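Side-chain contacts in DNA polymerase sliding clamp (Archaeoglobus fulgidus, PDB 1RWZ), which forms a ring-shaped trimer around DNA and probably serves as a moving platform that tethers the polymerase and other processing proteins during replication: residues Thr7-Leu10 / Leu11-Thr15; Gly68-Met71 / Asp72-Phe75; Ser80-Thr83 / Lys84-Val87; Leu198-Phe201 / Cys202-Ala205. All blocks are in the same frame, centred on the assembly; numbering follows the deposited sequence.

Contact 1 (Thr7-Leu10 / Leu11-Thr15); sequences TGEL and LKTVT
The flat peptide carbonyl groups of G8, E9 and L11, in the first turns of helix 8-19, each accept from a residue one turn on. K12 N meets G8 O at 2.9 Å, and T13 N bonds E9 O in the same way. At L11 O both faces are taken: T15 N arrives from one, and T15 OG1, 2.7 Å from L11 O, donates from the other, so one carbonyl oxygen satisfies two donors. The turn begins at an N-cap, where T7 OG1 accepts from L10 N at 3.1 Å.

E9 and T13 run side by side. The E9 chain stays extended, and T13 keeps OG1 next to its backbone N (chi1 -67°), facing back along the helix. One water then bridges them, donating to E9 OE2 at 2.7 Å and lying 2.8 Å from T13 OG1. K12 instead folds over the G8 carbonyl, its CG 3.1 Å from G8 O, and two bends farther out deliver NZ to the carbonyl oxygens of S78 and I81. The branches of L10 and V14 lie alongside each other, with L10 CD1 4.1 Å from V14 CG2. In the fold, L10 and V14 press helix 8-19 onto strands 45-52 and 232-238, while T15 packs against helix 71-78.

Contact 2 (Gly68-Met71 / Asp72-Phe75); sequences GVDM and DRIF
D70 is the N-cap of helix 71-78, its side chain accepting from R73 N at the junction where strand 65-70 turns into the helix, and V69 and I74 add a hydrophobic staple just outside this cap. D70 holds its CG anti to its own backbone N (chi1 -178°), which swings the carboxylate over the start of the helix. R73 N donates to D70 OD1 at 3.1 Å, arriving from above the carboxylate plane, 58° out of it. I74 N bonds D70 O at 3.2 Å, so D70 accepts from the first turn through both its carboxylate and its carbonyl oxygen.

The R73 chain extends from CG to NE past the same carboxylate. The salt bridge is long, with D70 OD2 3.5 Å from R73 NE, and the two flat groups are turned 59° apart. A water completes it: lying in plane at the guanidinium edge, it accepts from NE and donates to OD2. D72 brings a second carboxylate near, and the amides of the helix start would probably ease this crowding of like charge. Beyond NE, R73 NH1 makes a salt bridge with D170 of a neighbouring subunit, which ties the cap to the trimer interface. On the apolar side, V69 and I74 cross at about a right angle, and V69 CG1 comes unusually close to I74 CG1, at 3.4 Å.

Contact 3 (Ser80-Thr83 / Lys84-Val87); sequences SIST and KDLV
D85 lays its carboxylate over the backbone N and CB of S82, with D85 CG 3.5 Å from S82 CB. S82 N donates to D85 OD1 at 2.9 Å, approaching from above the carboxylate plane, 51° out of it. A water that also donates to S80 O donates to the same OD1 at 2.6 Å, so two bonds hold this oxygen in place.

The backbone bond from D85 N to S82 O, 3.0 Å long, closes a type I beta turn from S82 to D85, and the carboxylate bond braces it. Through this bend the chain leaves the loop after helix 71-78 and enters strand 86-91. An ST turn is built into it: S82 OG, anti to its backbone N (chi1 172°), reaches forward to accept from K84 N at 3.2 Å.

Beside these polar bonds, I81 and V87 point at each other, tip to tip, through I81 CG2 and V87 CG2, 3.7 Å apart. I81 CG2 also lies 4.0 Å from D85 CB. F101 of strand 96-101 packs against I81 and D85, while T83 and D85 make backbone hydrogen bonds to E9 and G8 of helix 8-19.

Contact 4 (Leu198-Phe201 / Cys202-Ala205); sequences LKEF and CKVA
E200 and K203 meet one turn apart where helix 195-201 of the C-terminal clamp domain runs into the loop leading to strand 210-215. The charged interaction is an i to i+3 salt bridge. E200 is bent at chi2 (61°), which brings its carboxylate alongside the extended K203 chain, and K203 NZ donates to E200 OE1 at 3.0 Å. The ammonium comes in on the syn side, somewhat out of the carboxylate plane, while K203 CD runs past the other oxygen, 3.6 Å from E200 OE2. The nearby K199 is engaged separately, in a salt bridge with D146.

Among the backbone bonds, the spacing shortens along the segment. C202 N still reaches four residues back to L198 O, at 3.2 Å, but K203 N bonds E200 O at 3.1 Å and A205 N bonds C202 O, each only three residues back. The shorter reach shows in the geometry: K203 N sits well above the E200 carbonyl plane, 62° out of it. The carbonyl oxygens of C202 and A205 also accept from K139 NZ.

Apolar contacts line the buried side. F201 stacks on Y236 and touches L223, L198 also packs on L223, and C202 packs on F138 of helix 135-146. Nearer the surface, V204 rests against R16 and A17 of helix 8-19, and its CG2 lies 3.4 Å from F201 O.

Each contact has a buried apolar side (L10 and V14; V69 and I74; I81 and V87; L198 and F201) and a more exposed polar one. Contacts 1 and 2 are both helix starts, one capped by a threonine hydroxyl and the other by an aspartate carboxylate, and their helices touch where T15 CG2 lies 3.5 Å from F75 CA. Contact 3, a turn, docks on contact 1, with L11 CD2 3.8 Å from V87 CG1. Contact 4 belongs to the other domain, where a helix gives way to a loop, and meets contact 1 through packing of V204 CG1 on T13 O. Charge pairs mark contacts 2 and 4; threonine hydroxyls and one water supplement the helix bonds of contact 1, while contact 3 combines turn bonds with an amide-to-carboxylate bond.

Contact 1 (Thr7-Leu10 / Leu11-Thr15)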
loop_
_atom_site.group_PDB
_atom_site.type_symbol
_atom_site.label_atom_id
_atom_site.label_comp_id
_atom_site.label_asym_id
_atom_site.label_seq_id
_atom_site.Cartn_x
_atom_site.Cartn_y
_atom_site.Cartn_z
ATOM N N THR A 7 -23.404 -8.266 7.586
ATOM C CA THR A 7 -22.417 -8.082 6.529
ATOM C C THR A 7 -21.021 -8.138 7.145
ATOM O O THR A 7 -20.836 -7.809 8.322
ATOM C CB THR A 7 -22.565 -6.724 5.817
ATOM O OG1 THR A 7 -22.167 -5.666 6.701
ATOM C CG2 THR A 7 -24.005 -6.508 5.384
ATOM N N GLY A 8 -20.048 -8.563 6.346
ATOM C CA GLY A 8 -18.680 -8.645 6.826
ATOM C C GLY A 8 -18.178 -7.297 7.308
ATOM O O GLY A 8 -17.507 -7.208 8.340
ATOM N N GLU A 9 -18.506 -6.239 6.571
ATOM C CA GLU A 9 -18.070 -4.902 6.950
ATOM C C GLU A 9 -18.619 -4.520 8.320
ATOM O O GLU A 9 -17.926 -3.885 9.119
ATOM C CB GLU A 9 -18.513 -3.873 5.902
ATOM C CG GLU A 9 -18.106 -2.441 6.238
ATOM C CD GLU A 9 -18.558 -1.431 5.196
ATOM O OE1 GLU A 9 -19.597 -1.668 4.541
ATOM O OE2 GLU A 9 -17.884 -0.388 5.046
ATOM N N LEU A 10 -19.858 -4.908 8.603
ATOM C CA LEU A 10 -20.447 -4.574 9.895
ATOM C C LEU A 10 -19.666 -5.240 11.022
ATOM O O LEU A 10 -19.313 -4.596 12.014
ATOM C CB LEU A 10 -21.914 -5.006 9.939
ATOM C CG LEU A 10 -22.726 -4.675 11.197
ATOM C CD1 LEU A 10 -22.596 -3.187 11.544
ATOM C CD2 LEU A 10 -24.180 -5.042 10.949
ATOM N N LEU A 11 -19.371 -6.525 10.872
ATOM C CA LEU A 11 -18.626 -7.227 11.916
ATOM C C LEU A 11 -17.200 -6.684 12.056
ATOM O O LEU A 11 -16.717 -6.453 13.168
ATOM C CB LEU A 11 -18.582 -8.731 11.621
ATOM C CG LEU A 11 -17.810 -9.604 12.625
ATOM C CD1 LEU A 11 -18.319 -9.361 14.035
ATOM C CD2 LEU A 11 -17.975 -11.064 12.261
ATOM N N LYS A 12 -16.532 -6.473 10.929
ATOM C CA LYS A 12 -15.154 -5.981 10.943
ATOM C C LYS A 12 -15.024 -4.607 11.592
ATOM O O LYS A 12 -14.125 -4.367 12.407
ATOM C CB LYS A 12 -14.605 -5.934 9.510
ATOM C CG LYS A 12 -14.482 -7.317 8.854
ATOM C CD LYS A 12 -14.290 -7.235 7.335
ATOM C CE LYS A 12 -12.945 -6.639 6.932
ATOM N NZ LYS A 12 -11.806 -7.554 7.236
ATOM N N THR A 13 -15.933 -3.708 11.240
ATOM C CA THR A 13 -15.893 -2.355 11.774
ATOM C C THR A 13 -16.186 -2.271 13.266
ATOM O O THR A 13 -15.476 -1.574 13.998
ATOM C CB THR A 13 -16.861 -1.440 10.991
ATOM O OG1 THR A 13 -16.376 -1.297 9.651
ATOM C CG2 THR A 13 -16.950 -0.061 11.635
ATOM N N VAL A 14 -17.209 -2.982 13.727
ATOM C CA VAL A 14 -17.557 -2.953 15.143
ATOM C C VAL A 14 -16.494 -3.671 15.978
ATOM O O VAL A 14 -16.195 -3.270 17.105
ATOM C CB VAL A 14 -18.939 -3.588 15.381
ATOM C CG1 VAL A 14 -19.212 -3.716 16.864
ATOM C CG2 VAL A 14 -20.018 -2.714 14.733
ATOM N N THR A 15 -15.921 -4.729 15.420
ATOM C CA THR A 15 -14.877 -5.468 16.123
ATOM C C THR A 15 -13.664 -4.557 16.274
ATOM O O THR A 15 -13.066 -4.470 17.351
ATOM C CB THR A 15 -14.483 -6.747 15.340
ATOM O OG1 THR A 15 -15.587 -7.660 15.346
ATOM C CG2 THR A 15 -13.278 -7.428 15.985
HETATM O O HOH W 1 -16.514 0.193 7.326
#

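Contact 2 (Gly68-Met71 / Asp72-Phe75)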
loop_
_atom_site.group_PDB
_atom_site.type_symbol
_atom_site.label_atom_id
_atom_site.label_comp_id
_atom_site.label_asym_id
_atom_site.label_seq_id
_atom_site.Cartn_x
_atom_site.Cartn_y
_atom_site.Cartn_z
ATOM N N GLY A 68 -18.944 -13.669 26.664
ATOM C CA GLY A 68 -17.649 -13.042 26.853
ATOM C C GLY A 68 -16.814 -13.385 25.637
ATOM O O GLY A 68 -16.674 -14.556 25.295
ATOM N N VAL A 69 -16.243 -12.377 24.989
ATOM C CA VAL A 69 -15.470 -12.616 23.781
ATOM C C VAL A 69 -14.044 -12.078 23.784
ATOM O O VAL A 69 -13.780 -10.969 24.255
ATOM C CB VAL A 69 -16.204 -12.013 22.557
ATOM C CG1 VAL A 69 -15.472 -12.367 21.276
ATOM C CG2 VAL A 69 -17.632 -12.516 22.510
ATOM N N ASP A 70 -13.126 -12.884 23.257
ATOM C CA ASP A 70 -11.730 -12.485 23.134
ATOM C C ASP A 70 -11.720 -11.631 21.872
ATOM O O ASP A 70 -11.746 -12.157 20.756
ATOM C CB ASP A 70 -10.837 -13.709 22.923
ATOM C CG ASP A 70 -9.364 -13.352 22.838
ATOM O OD1 ASP A 70 -9.029 -12.281 22.284
ATOM O OD2 ASP A 70 -8.533 -14.154 23.315
ATOM N N MET A 71 -11.693 -10.315 22.044
ATOM C CA MET A 71 -11.715 -9.411 20.906
ATOM C C MET A 71 -10.472 -9.448 20.021
ATOM O O MET A 71 -10.567 -9.196 18.823
ATOM C CB MET A 71 -11.983 -7.983 21.382
ATOM C CG MET A 71 -13.325 -7.822 22.083
ATOM S SD MET A 71 -14.721 -8.450 21.116
ATOM C CE MET A 71 -14.804 -7.221 19.837
ATOM N N ASP A 72 -9.309 -9.752 20.591
ATOM C CA ASP A 72 -8.105 -9.821 19.768
ATOM C C ASP A 72 -8.274 -10.940 18.741
ATOM O O ASP A 72 -7.912 -10.782 17.575
ATOM C CB ASP A 72 -6.857 -10.097 20.613
ATOM C CG ASP A 72 -6.480 -8.931 21.508
ATOM O OD1 ASP A 72 -6.606 -7.768 21.070
ATOM O OD2 ASP A 72 -6.038 -9.183 22.646
ATOM N N ARG A 73 -8.833 -12.067 19.175
ATOM C CA ARG A 73 -9.045 -13.204 18.279
ATOM C C ARG A 73 -10.061 -12.917 17.182
ATOM O O ARG A 73 -9.794 -13.170 16.007
ATOM C CB ARG A 73 -9.498 -14.434 19.066
ATOM C CG ARG A 73 -8.415 -15.061 19.914
ATOM C CD ARG A 73 -8.901 -16.365 20.532
ATOM N NE ARG A 73 -7.876 -17.002 21.354
ATOM C CZ ARG A 73 -6.728 -17.484 20.886
ATOM N NH1 ARG A 73 -6.447 -17.410 19.592
ATOM N NH2 ARG A 73 -5.855 -18.037 21.719
ATOM N N ILE A 74 -11.228 -12.400 17.559
ATOM C CA ILE A 74 -12.255 -12.093 16.572
ATOM C C ILE A 74 -11.709 -11.080 15.573
ATOM O O ILE A 74 -11.990 -11.157 14.377
ATOM C CB ILE A 74 -13.539 -11.521 17.229
ATOM C CG1 ILE A 74 -14.152 -12.555 18.176
ATOM C CG2 ILE A 74 -14.555 -11.142 16.153
ATOM C CD1 ILE A 74 -14.525 -13.865 17.510
ATOM N N PHE A 75 -10.916 -10.131 16.061
ATOM C CA PHE A 75 -10.342 -9.127 15.181
ATOM C C PHE A 75 -9.372 -9.787 14.208
ATOM O O PHE A 75 -9.370 -9.485 13.016
ATOM C CB PHE A 75 -9.606 -8.057 15.990
ATOM C CG PHE A 75 -9.020 -6.961 15.145
ATOM C CD1 PHE A 75 -9.819 -6.256 14.250
ATOM C CD2 PHE A 75 -7.674 -6.628 15.247
ATOM C CE1 PHE A 75 -9.287 -5.234 13.468
ATOM C CE2 PHE A 75 -7.135 -5.608 14.469
ATOM C CZ PHE A 75 -7.944 -4.910 13.580
HETATM O O HOH W 2 -9.150 -16.709 23.723
#

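Contact 3 (Ser80-Thr83 / Lys84-Val87)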
loop_
_atom_site.group_PDB
_atom_site.type_symbol
_atom_site.label_atom_id
_atom_site.label_comp_id
_atom_site.label_asym_id
_atom_site.label_seq_id
_atom_site.Cartn_x
_atom_site.Cartn_y
_atom_site.Cartn_z
ATOM N N SER A 80 -9.612 -12.071 7.790
ATOM C CA SER A 80 -9.722 -13.043 6.708
ATOM C C SER A 80 -11.125 -12.986 6.108
ATOM O O SER A 80 -11.439 -13.688 5.147
ATOM C CB SER A 80 -9.414 -14.457 7.222
ATOM O OG SER A 80 -10.363 -14.878 8.184
ATOM N N ILE A 81 -11.966 -12.132 6.684
ATOM C CA ILE A 81 -13.331 -11.962 6.203
ATOM C C ILE A 81 -13.387 -10.750 5.276
ATOM O O ILE A 81 -12.766 -9.718 5.546
ATOM C CB ILE A 81 -14.316 -11.734 7.377
ATOM C CG1 ILE A 81 -14.287 -12.936 8.322
ATOM C CG2 ILE A 81 -15.724 -11.500 6.839
ATOM C CD1 ILE A 81 -15.183 -12.792 9.545
ATOM N N SER A 82 -14.121 -10.883 4.178
ATOM C CA SER A 82 -14.264 -9.796 3.219
ATOM C C SER A 82 -15.421 -8.893 3.631
ATOM O O SER A 82 -16.392 -9.355 4.229
ATOM C CB SER A 82 -14.526 -10.356 1.818
ATOM O OG SER A 82 -14.853 -9.314 0.913
ATOM N N THR A 83 -15.318 -7.605 3.320
ATOM C CA THR A 83 -16.380 -6.668 3.661
ATOM C C THR A 83 -17.664 -7.059 2.936
ATOM O O THR A 83 -18.766 -6.737 3.390
ATOM C CB THR A 83 -16.015 -5.219 3.270
ATOM O OG1 THR A 83 -15.735 -5.154 1.867
ATOM C CG2 THR A 83 -14.801 -4.744 4.056
ATOM N N LYS A 84 -17.514 -7.766 1.816
ATOM C CA LYS A 84 -18.657 -8.201 1.017
ATOM C C LYS A 84 -19.167 -9.605 1.347
ATOM O O LYS A 84 -20.121 -10.089 0.737
ATOM C CB LYS A 84 -18.316 -8.108 -0.471
ATOM C CG LYS A 84 -18.182 -6.675 -0.964
ATOM C CD LYS A 84 -17.944 -6.621 -2.465
ATOM C CE LYS A 84 -17.985 -5.188 -2.976
ATOM N NZ LYS A 84 -17.809 -5.127 -4.454
ATOM N N ASP A 85 -18.527 -10.261 2.307
ATOM C CA ASP A 85 -18.955 -11.590 2.731
ATOM C C ASP A 85 -20.130 -11.401 3.684
ATOM O O ASP A 85 -20.252 -10.353 4.318
ATOM C CB ASP A 85 -17.843 -12.293 3.522
ATOM C CG ASP A 85 -16.772 -12.900 2.642
ATOM O OD1 ASP A 85 -15.656 -13.133 3.161
ATOM O OD2 ASP A 85 -17.044 -13.160 1.450
ATOM N N LEU A 86 -21.008 -12.395 3.765
ATOM C CA LEU A 86 -22.096 -12.341 4.734
ATOM C C LEU A 86 -21.558 -13.245 5.832
ATOM O O LEU A 86 -21.007 -14.312 5.543
ATOM C CB LEU A 86 -23.402 -12.926 4.191
ATOM C CG LEU A 86 -24.370 -11.979 3.479
ATOM C CD1 LEU A 86 -25.705 -12.692 3.287
ATOM C CD2 LEU A 86 -24.570 -10.716 4.300
ATOM N N VAL A 87 -21.695 -12.827 7.084
ATOM C CA VAL A 87 -21.184 -13.627 8.186
ATOM C C VAL A 87 -22.293 -14.047 9.132
ATOM O O VAL A 87 -23.145 -13.238 9.499
ATOM C CB VAL A 87 -20.138 -12.840 9.002
ATOM C CG1 VAL A 87 -19.469 -13.767 10.014
ATOM C CG2 VAL A 87 -19.116 -12.211 8.075
HETATM O O HOH W 3 -13.227 -14.134 2.835
#

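Contact 4 (Leu198-Phe201 / Cys202-Ala205)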
loop_
_atom_site.group_PDB
_atom_site.type_symbol
_atom_site.label_atom_id
_atom_site.label_comp_id
_atom_site.label_asym_id
_atom_site.label_seq_id
_atom_site.Cartn_x
_atom_site.Cartn_y
_atom_site.Cartn_z
ATOM N N LEU A 198 -8.280 10.635 19.819
ATOM C CA LEU A 198 -9.184 11.081 18.764
ATOM C C LEU A 198 -8.798 10.462 17.426
ATOM O O LEU A 198 -9.661 10.058 16.644
ATOM C CB LEU A 198 -9.164 12.608 18.656
ATOM C CG LEU A 198 -9.748 13.356 19.863
ATOM C CD1 LEU A 198 -9.485 14.847 19.733
ATOM C CD2 LEU A 198 -11.245 13.079 19.951
ATOM N N LYS A 199 -7.497 10.382 17.171
ATOM C CA LYS A 199 -7.010 9.806 15.925
ATOM C C LYS A 199 -7.379 8.325 15.859
ATOM O O LYS A 199 -7.806 7.833 14.813
ATOM C CB LYS A 199 -5.492 9.987 15.826
ATOM C CG LYS A 199 -4.899 9.625 14.478
ATOM C CD LYS A 199 -3.417 9.957 14.456
ATOM C CE LYS A 199 -2.780 9.626 13.119
ATOM N NZ LYS A 199 -1.310 9.873 13.157
ATOM N N GLU A 200 -7.231 7.621 16.980
ATOM C CA GLU A 200 -7.558 6.198 17.042
ATOM C C GLU A 200 -9.052 5.974 16.794
ATOM O O GLU A 200 -9.438 5.057 16.065
ATOM C CB GLU A 200 -7.161 5.626 18.409
ATOM C CG GLU A 200 -7.233 4.106 18.522
ATOM C CD GLU A 200 -6.307 3.391 17.551
ATOM O OE1 GLU A 200 -5.197 3.901 17.289
ATOM O OE2 GLU A 200 -6.682 2.307 17.057
ATOM N N PHE A 201 -9.887 6.817 17.398
ATOM C CA PHE A 201 -11.339 6.720 17.229
ATOM C C PHE A 201 -11.726 6.769 15.748
ATOM O O PHE A 201 -12.537 5.973 15.282
ATOM C CB PHE A 201 -12.047 7.893 17.914
ATOM C CG PHE A 201 -11.896 7.936 19.411
ATOM C CD1 PHE A 201 -12.176 9.114 20.102
ATOM C CD2 PHE A 201 -11.508 6.813 20.132
ATOM C CE1 PHE A 201 -12.074 9.177 21.493
ATOM C CE2 PHE A 201 -11.402 6.866 21.530
ATOM C CZ PHE A 201 -11.687 8.049 22.206
ATOM N N CYS A 202 -11.146 7.722 15.028
ATOM C CA CYS A 202 -11.454 7.925 13.617
ATOM C C CYS A 202 -11.032 6.819 12.660
ATOM O O CYS A 202 -11.429 6.828 11.495
ATOM C CB CYS A 202 -10.859 9.254 13.144
ATOM S SG CYS A 202 -11.599 10.698 13.927
ATOM N N LYS A 203 -10.245 5.861 13.137
ATOM C CA LYS A 203 -9.799 4.781 12.263
ATOM C C LYS A 203 -10.919 3.887 11.733
ATOM O O LYS A 203 -10.742 3.210 10.718
ATOM C CB LYS A 203 -8.740 3.934 12.970
ATOM C CG LYS A 203 -7.401 4.645 13.062
ATOM C CD LYS A 203 -6.358 3.806 13.768
ATOM C CE LYS A 203 -5.033 4.549 13.812
ATOM N NZ LYS A 203 -3.991 3.794 14.562
ATOM N N VAL A 204 -12.067 3.884 12.400
ATOM C CA VAL A 204 -13.190 3.062 11.948
ATOM C C VAL A 204 -14.220 3.877 11.172
ATOM O O VAL A 204 -15.248 3.345 10.745
ATOM C CB VAL A 204 -13.911 2.368 13.132
ATOM C CG1 VAL A 204 -12.960 1.400 13.828
ATOM C CG2 VAL A 204 -14.439 3.407 14.114
ATOM N N ALA A 205 -13.940 5.163 10.981
ATOM C CA ALA A 205 -14.862 6.046 10.270
ATOM C C ALA A 205 -14.279 6.617 8.985
ATOM O O ALA A 205 -13.069 6.605 8.773
ATOM C CB ALA A 205 -15.297 7.186 11.188
#